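Local coordinates for uncharacterized protein (Bacillus cereus, PDB 5F2H) that is of unknown function but belongs to the alpha/beta hydrolase superfamily and probably acts as a hydrolase, perhaps related to carboxylesterases, at residues E185-Y190 against H220-V225; L132-H137 against T159-Q164. All coordinates share one frame; numbering follows the deposited sequence.

Contact 1 (E185-Y190 against H220-V225); sequences ELKEHY and HKDIDV
In the alpha/beta hydrolase fold of this chain, the loop from helix 209-219 to strand 227-231 packs on helix 179-195 through Ile223, which lies against Tyr190 and Leu186. The CG2 branch of Ile223 sits over one face of the Tyr190 ring in a CH-pi contact, 3.9 Å from the centroid and 16° off the normal. Tyr190 holds CG anti to its backbone N (chi1 173°), which carries the ring from the helix across the loop. The other branch of Ile223, through CG1, takes CD1 past the root of the ring, 3.7 Å from Tyr190 CB, and reaches Leu186 CD2, also at 3.7 Å. Beyond the ring, Asp224 N gives a weak hydrogen bond to Tyr190 OH at 3.5 Å. On the exposed side, the extended Lys187 brings NZ within 3.4 Å of Asp222 OD1, a weak salt bridge; Asp222 OD2 has a long, weak ion pair with Lys183. A Schellman motif, with Lys221 at positive phi, Asp222 N bonded to Thr217 O and Lys221 N to Ile218 O, ends helix 209-219 and releases the loop toward strand 227-231, a helix-to-strand connection of the alpha/beta hydrolase fold packed on helix 179-195.

Contact 2 (L132-H137 against T159-Q164); sequences LFIAMH and TLALPQ
Phe133 and Leu160 run alongside each other from neighbouring parallel strands of the central sheet, both directed to the same face. Three backbone bonds join these strands: Phe133 N to Thr159 O (2.9 Å), Ala161 N to Phe133 O (2.9 Å) and Ala135 N to Ala161 O (3.1 Å). From CB, Phe133 first passes Thr159 O at 3.9 Å; with CG anti to N (chi1 -172°), ring atom CD1 of Phe133 then comes to 4.0 Å from Leu160 CD1, the methyl standing obliquely to the ring. The Phe133 side chain also touches Val153 and Ile203 of strand 202-207. On the opposite face of the sheet, Leu132 CD1 covers Ala161 CB, and the CG2 branch of Ile134 crosses the Pro163 ring at about a right angle. Pro163 ends the direct bonding, since its nitrogen carries no proton for Ala135 O. A water takes over: it donates to Ala135 O at 2.9 Å and to Pro163 O at 2.6 Å, and accepts from His137 N at 3.1 Å. The His137 ring meets Pro163 O at its edge, through CD2, while NE2 has a weak hydrogen bond with Ser165 N and the backbone O accepts from Trp176 NE1. Strand 158-164 also pairs antiparallel with a strand of the second subunit, which carries the sheet across the interface. Taken together, the chemistry implies that direct parallel pairing gives way, at the proline, to one water whose three bonds join Ala135 O, Pro163 O and His137 N, the last just past the end of its strand, as the two segments spread apart.

From the N terminus, strand 131-136 comes first; helix 143-150 then carries the chain to strand 158-164, and contact 2 closes this right-handed beta-alpha-beta unit at the sheet's outer strand within the chain. After a short antiparallel hairpin the chain enters helix 179-195, joins the sheet as strand 202-207, beside strand 131-136, follows helix 209-219 and closes a second loop at contact 1. The two loops are in series, neither enclosing nor crossing the other. Their centres lie about 12 Å apart, and they meet where helix 179-195 covers the strands: His189 ND1 is 3.9 Å from Pro163 CB, and Leu186 CD1 is 4.2 Å from Ile134 CG2. That helix thus links both, and both touch the second subunit.

Contact 1 (E185-Y190 against H220-V225)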
loop_
_atom_site.group_PDB
_atom_site.type_symbol
_atom_site.label_atom_id
_atom_site.label_comp_id
_atom_site.label_asym_id
_atom_site.label_seq_id
_atom_site.Cartn_x
_atom_site.Cartn_y
_atom_site.Cartn_z
ATOM N N GLU B 185 20.235 -17.970 9.330
ATOM C CA GLU B 185 19.955 -16.619 9.823
ATOM C C GLU B 185 18.919 -15.964 8.945
ATOM O O GLU B 185 17.898 -15.511 9.437
ATOM C CB GLU B 185 21.220 -15.766 9.857
ATOM C CG GLU B 185 22.263 -16.299 10.823
ATOM C CD GLU B 185 23.551 -15.504 10.814
ATOM O OE1 GLU B 185 23.531 -14.313 10.369
ATOM O OE2 GLU B 185 24.570 -16.070 11.287
ATOM N N LEU B 186 19.146 -15.982 7.637
ATOM C CA LEU B 186 18.205 -15.396 6.705
ATOM C C LEU B 186 16.798 -15.911 6.942
ATOM O O LEU B 186 15.832 -15.172 6.798
ATOM C CB LEU B 186 18.625 -15.612 5.248
ATOM C CG LEU B 186 17.680 -14.918 4.245
ATOM C CD1 LEU B 186 17.398 -13.459 4.618
ATOM C CD2 LEU B 186 18.168 -14.987 2.800
ATOM N N LYS B 187 16.676 -17.168 7.333
ATOM C CA LYS B 187 15.371 -17.765 7.599
ATOM C C LYS B 187 14.833 -17.221 8.907
ATOM O O LYS B 187 13.678 -16.823 8.988
ATOM C CB LYS B 187 15.508 -19.280 7.666
ATOM C CG LYS B 187 14.209 -20.026 7.848
ATOM C CD LYS B 187 14.531 -21.505 7.846
ATOM C CE LYS B 187 13.300 -22.345 7.585
ATOM N NZ LYS B 187 13.635 -23.796 7.567
ATOM N N GLU B 188 15.694 -17.183 9.915
ATOM C CA GLU B 188 15.326 -16.685 11.241
ATOM C C GLU B 188 14.760 -15.285 11.123
ATOM O O GLU B 188 13.692 -15.013 11.655
ATOM C CB GLU B 188 16.526 -16.667 12.197
ATOM C CG GLU B 188 17.204 -18.012 12.463
ATOM C CD GLU B 188 16.305 -19.033 13.154
ATOM O OE1 GLU B 188 15.123 -18.717 13.416
ATOM O OE2 GLU B 188 16.786 -20.152 13.468
ATOM N N HIS B 189 15.469 -14.397 10.429
ATOM C CA HIS B 189 14.976 -13.043 10.259
ATOM C C HIS B 189 13.641 -13.029 9.543
ATOM O O HIS B 189 12.705 -12.350 9.965
ATOM C CB HIS B 189 15.945 -12.147 9.496
ATOM C CG HIS B 189 17.219 -11.873 10.222
ATOM N ND1 HIS B 189 18.448 -12.280 9.752
ATOM C CD2 HIS B 189 17.450 -11.287 11.419
ATOM C CE1 HIS B 189 19.386 -11.923 10.607
ATOM N NE2 HIS B 189 18.805 -11.327 11.633
ATOM N N TYR B 190 13.572 -13.760 8.436
ATOM C CA TYR B 190 12.342 -13.849 7.639
ATOM C C TYR B 190 11.168 -14.429 8.426
ATOM O O TYR B 190 10.072 -13.881 8.387
ATOM C CB TYR B 190 12.581 -14.655 6.363
ATOM C CG TYR B 190 11.329 -14.948 5.557
ATOM C CD1 TYR B 190 10.832 -14.037 4.622
ATOM C CD2 TYR B 190 10.673 -16.157 5.696
ATOM C CE1 TYR B 190 9.701 -14.323 3.859
ATOM C CE2 TYR B 190 9.541 -16.448 4.953
ATOM C CZ TYR B 190 9.055 -15.537 4.033
ATOM O OH TYR B 190 7.923 -15.850 3.300
ATOM N N HIS B 220 16.230 -23.584 -1.260
ATOM C CA HIS B 220 15.913 -24.556 -0.217
ATOM C C HIS B 220 14.547 -24.223 0.370
ATOM O O HIS B 220 14.175 -24.723 1.435
ATOM C CB HIS B 220 16.978 -24.588 0.861
ATOM C CG HIS B 220 18.233 -25.251 0.424
ATOM N ND1 HIS B 220 18.518 -26.562 0.741
ATOM C CD2 HIS B 220 19.244 -24.822 -0.362
ATOM C CE1 HIS B 220 19.675 -26.899 0.200
ATOM N NE2 HIS B 220 20.137 -25.858 -0.470
ATOM N N LYS B 221 13.788 -23.420 -0.378
ATOM C CA LYS B 221 12.453 -22.979 -0.003
ATOM C C LYS B 221 12.377 -22.514 1.451
ATOM O O LYS B 221 11.374 -22.706 2.129
ATOM C CB LYS B 221 11.396 -24.056 -0.319
ATOM C CG LYS B 221 11.330 -24.423 -1.805
ATOM C CD LYS B 221 10.096 -25.215 -2.251
ATOM C CE LYS B 221 9.894 -26.551 -1.545
ATOM N NZ LYS B 221 10.946 -27.549 -1.868
ATOM N N ASP B 222 13.456 -21.903 1.927
ATOM C CA ASP B 222 13.506 -21.408 3.291
ATOM C C ASP B 222 12.904 -20.031 3.367
ATOM O O ASP B 222 12.773 -19.469 4.455
ATOM C CB ASP B 222 14.939 -21.415 3.829
ATOM C CG ASP B 222 15.426 -22.810 4.185
ATOM O OD1 ASP B 222 14.581 -23.723 4.350
ATOM O OD2 ASP B 222 16.644 -22.980 4.388
ATOM N N ILE B 223 12.520 -19.505 2.207
ATOM C CA ILE B 223 11.935 -18.191 2.106
ATOM C C ILE B 223 11.110 -18.050 0.845
ATOM O O ILE B 223 11.587 -18.359 -0.229
ATOM C CB ILE B 223 13.032 -17.125 2.069
ATOM C CG1 ILE B 223 13.653 -16.999 3.442
ATOM C CG2 ILE B 223 12.456 -15.767 1.701
ATOM C CD1 ILE B 223 14.650 -15.873 3.525
ATOM N N ASP B 224 9.887 -17.559 0.982
ATOM C CA ASP B 224 9.008 -17.371 -0.149
ATOM C C ASP B 224 9.228 -15.957 -0.691
ATOM O O ASP B 224 9.018 -14.969 0.020
ATOM C CB ASP B 224 7.569 -17.580 0.321
ATOM C CG ASP B 224 6.587 -17.739 -0.827
ATOM O OD1 ASP B 224 7.030 -17.861 -1.991
ATOM O OD2 ASP B 224 5.368 -17.797 -0.556
ATOM N N VAL B 225 9.637 -15.874 -1.955
ATOM C CA VAL B 225 9.927 -14.615 -2.625
ATOM C C VAL B 225 9.252 -14.485 -3.974
ATOM O O VAL B 225 9.129 -15.442 -4.707
ATOM C CB VAL B 225 11.447 -14.519 -2.825
ATOM C CG1 VAL B 225 11.840 -13.513 -3.866
ATOM C CG2 VAL B 225 12.140 -14.229 -1.512
#

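Contact 2 (L132-H137 against T159-Q164)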
loop_
_atom_site.group_PDB
_atom_site.type_symbol
_atom_site.label_atom_id
_atom_site.label_comp_id
_atom_site.label_asym_id
_atom_site.label_seq_id
_atom_site.Cartn_x
_atom_site.Cartn_y
_atom_site.Cartn_z
ATOM N N LEU B 132 7.786 -6.328 1.667
ATOM C CA LEU B 132 9.113 -6.497 2.257
ATOM C C LEU B 132 10.184 -6.648 1.224
ATOM O O LEU B 132 9.961 -7.232 0.183
ATOM C CB LEU B 132 9.154 -7.728 3.168
ATOM C CG LEU B 132 10.516 -8.077 3.789
ATOM C CD1 LEU B 132 11.108 -6.935 4.600
ATOM C CD2 LEU B 132 10.383 -9.293 4.683
ATOM N N PHE B 133 11.351 -6.090 1.513
ATOM C CA PHE B 133 12.485 -6.185 0.621
ATOM C C PHE B 133 13.693 -6.491 1.497
ATOM O O PHE B 133 13.978 -5.766 2.444
ATOM C CB PHE B 133 12.729 -4.886 -0.110
ATOM C CG PHE B 133 13.762 -4.996 -1.181
ATOM C CD1 PHE B 133 15.084 -5.228 -0.863
ATOM C CD2 PHE B 133 13.425 -4.797 -2.496
ATOM C CE1 PHE B 133 16.051 -5.288 -1.850
ATOM C CE2 PHE B 133 14.374 -4.870 -3.493
ATOM C CZ PHE B 133 15.690 -5.099 -3.175
ATOM N N ILE B 134 14.417 -7.558 1.181
ATOM C CA ILE B 134 15.564 -7.885 1.985
ATOM C C ILE B 134 16.807 -7.770 1.138
ATOM O O ILE B 134 16.897 -8.400 0.102
ATOM C CB ILE B 134 15.475 -9.298 2.518
ATOM C CG1 ILE B 134 14.097 -9.549 3.096
ATOM C CG2 ILE B 134 16.559 -9.520 3.543
ATOM C CD1 ILE B 134 13.936 -10.946 3.672
ATOM N N ALA B 135 17.749 -6.944 1.565
ATOM C CA ALA B 135 18.980 -6.771 0.828
ATOM C C ALA B 135 20.107 -7.411 1.604
ATOM O O ALA B 135 20.170 -7.247 2.830
ATOM C CB ALA B 135 19.272 -5.304 0.601
HETATM N N MSE B 136 21.008 -8.095 0.887
HETATM C CA MSE B 136 22.149 -8.769 1.507
HETATM C C MSE B 136 23.486 -8.185 1.150
HETATM O O MSE B 136 23.944 -8.272 0.013
HETATM C CB MSE B 136 22.225 -10.236 1.062
HETATM C CG MSE B 136 20.921 -10.999 1.238
HETATM SE SE MSE B 136 20.726 -11.354 3.171
HETATM C CE MSE B 136 19.037 -10.406 3.158
ATOM N N HIS B 137 24.168 -7.654 2.149
ATOM C CA HIS B 137 25.481 -7.085 1.950
ATOM C C HIS B 137 26.497 -8.088 1.425
ATOM O O HIS B 137 26.286 -9.292 1.516
ATOM C CB HIS B 137 25.999 -6.522 3.272
ATOM C CG HIS B 137 26.291 -7.558 4.319
ATOM N ND1 HIS B 137 27.535 -8.134 4.473
ATOM C CD2 HIS B 137 25.516 -8.075 5.301
ATOM C CE1 HIS B 137 27.515 -8.955 5.506
ATOM N NE2 HIS B 137 26.298 -8.948 6.017
ATOM N N THR B 159 9.180 -2.091 2.865
ATOM C CA THR B 159 9.863 -2.049 4.157
ATOM C C THR B 159 11.203 -2.697 3.861
ATOM O O THR B 159 11.251 -3.781 3.281
ATOM C CB THR B 159 9.102 -2.865 5.211
ATOM O OG1 THR B 159 7.819 -2.264 5.434
ATOM C CG2 THR B 159 9.882 -2.933 6.522
ATOM N N LEU B 160 12.293 -2.064 4.247
ATOM C CA LEU B 160 13.625 -2.599 3.952
ATOM C C LEU B 160 14.283 -3.255 5.134
ATOM O O LEU B 160 14.524 -2.622 6.151
ATOM C CB LEU B 160 14.523 -1.473 3.426
ATOM C CG LEU B 160 15.998 -1.714 3.116
ATOM C CD1 LEU B 160 16.212 -2.844 2.133
ATOM C CD2 LEU B 160 16.632 -0.421 2.606
ATOM N N ALA B 161 14.611 -4.524 4.969
ATOM C CA ALA B 161 15.263 -5.281 6.002
ATOM C C ALA B 161 16.688 -5.485 5.543
ATOM O O ALA B 161 16.919 -5.915 4.418
ATOM C CB ALA B 161 14.587 -6.618 6.163
ATOM N N LEU B 162 17.647 -5.122 6.383
ATOM C CA LEU B 162 19.049 -5.301 6.049
ATOM C C LEU B 162 19.653 -6.222 7.100
ATOM O O LEU B 162 19.903 -5.795 8.219
ATOM C CB LEU B 162 19.795 -3.966 6.004
ATOM C CG LEU B 162 19.329 -2.934 4.968
ATOM C CD1 LEU B 162 20.134 -1.644 5.069
ATOM C CD2 LEU B 162 19.418 -3.483 3.562
ATOM N N PRO B 163 19.868 -7.501 6.752
ATOM C CA PRO B 163 20.448 -8.444 7.703
ATOM C C PRO B 163 21.957 -8.359 7.718
ATOM O O PRO B 163 22.551 -7.997 6.722
ATOM C CB PRO B 163 20.011 -9.812 7.163
ATOM C CG PRO B 163 18.912 -9.527 6.189
ATOM C CD PRO B 163 19.302 -8.207 5.596
ATOM N N GLN B 164 22.559 -8.656 8.855
ATOM C CA GLN B 164 23.997 -8.624 8.985
ATOM C C GLN B 164 24.446 -10.016 9.454
ATOM O O GLN B 164 23.888 -10.578 10.420
ATOM C CB GLN B 164 24.427 -7.570 9.990
ATOM C CG GLN B 164 25.907 -7.250 9.955
ATOM C CD GLN B 164 26.267 -6.170 10.967
ATOM O OE1 GLN B 164 26.605 -5.045 10.602
ATOM N NE2 GLN B 164 26.061 -6.466 12.230
HETATM O O HOH W 1 22.436 -6.646 4.478
#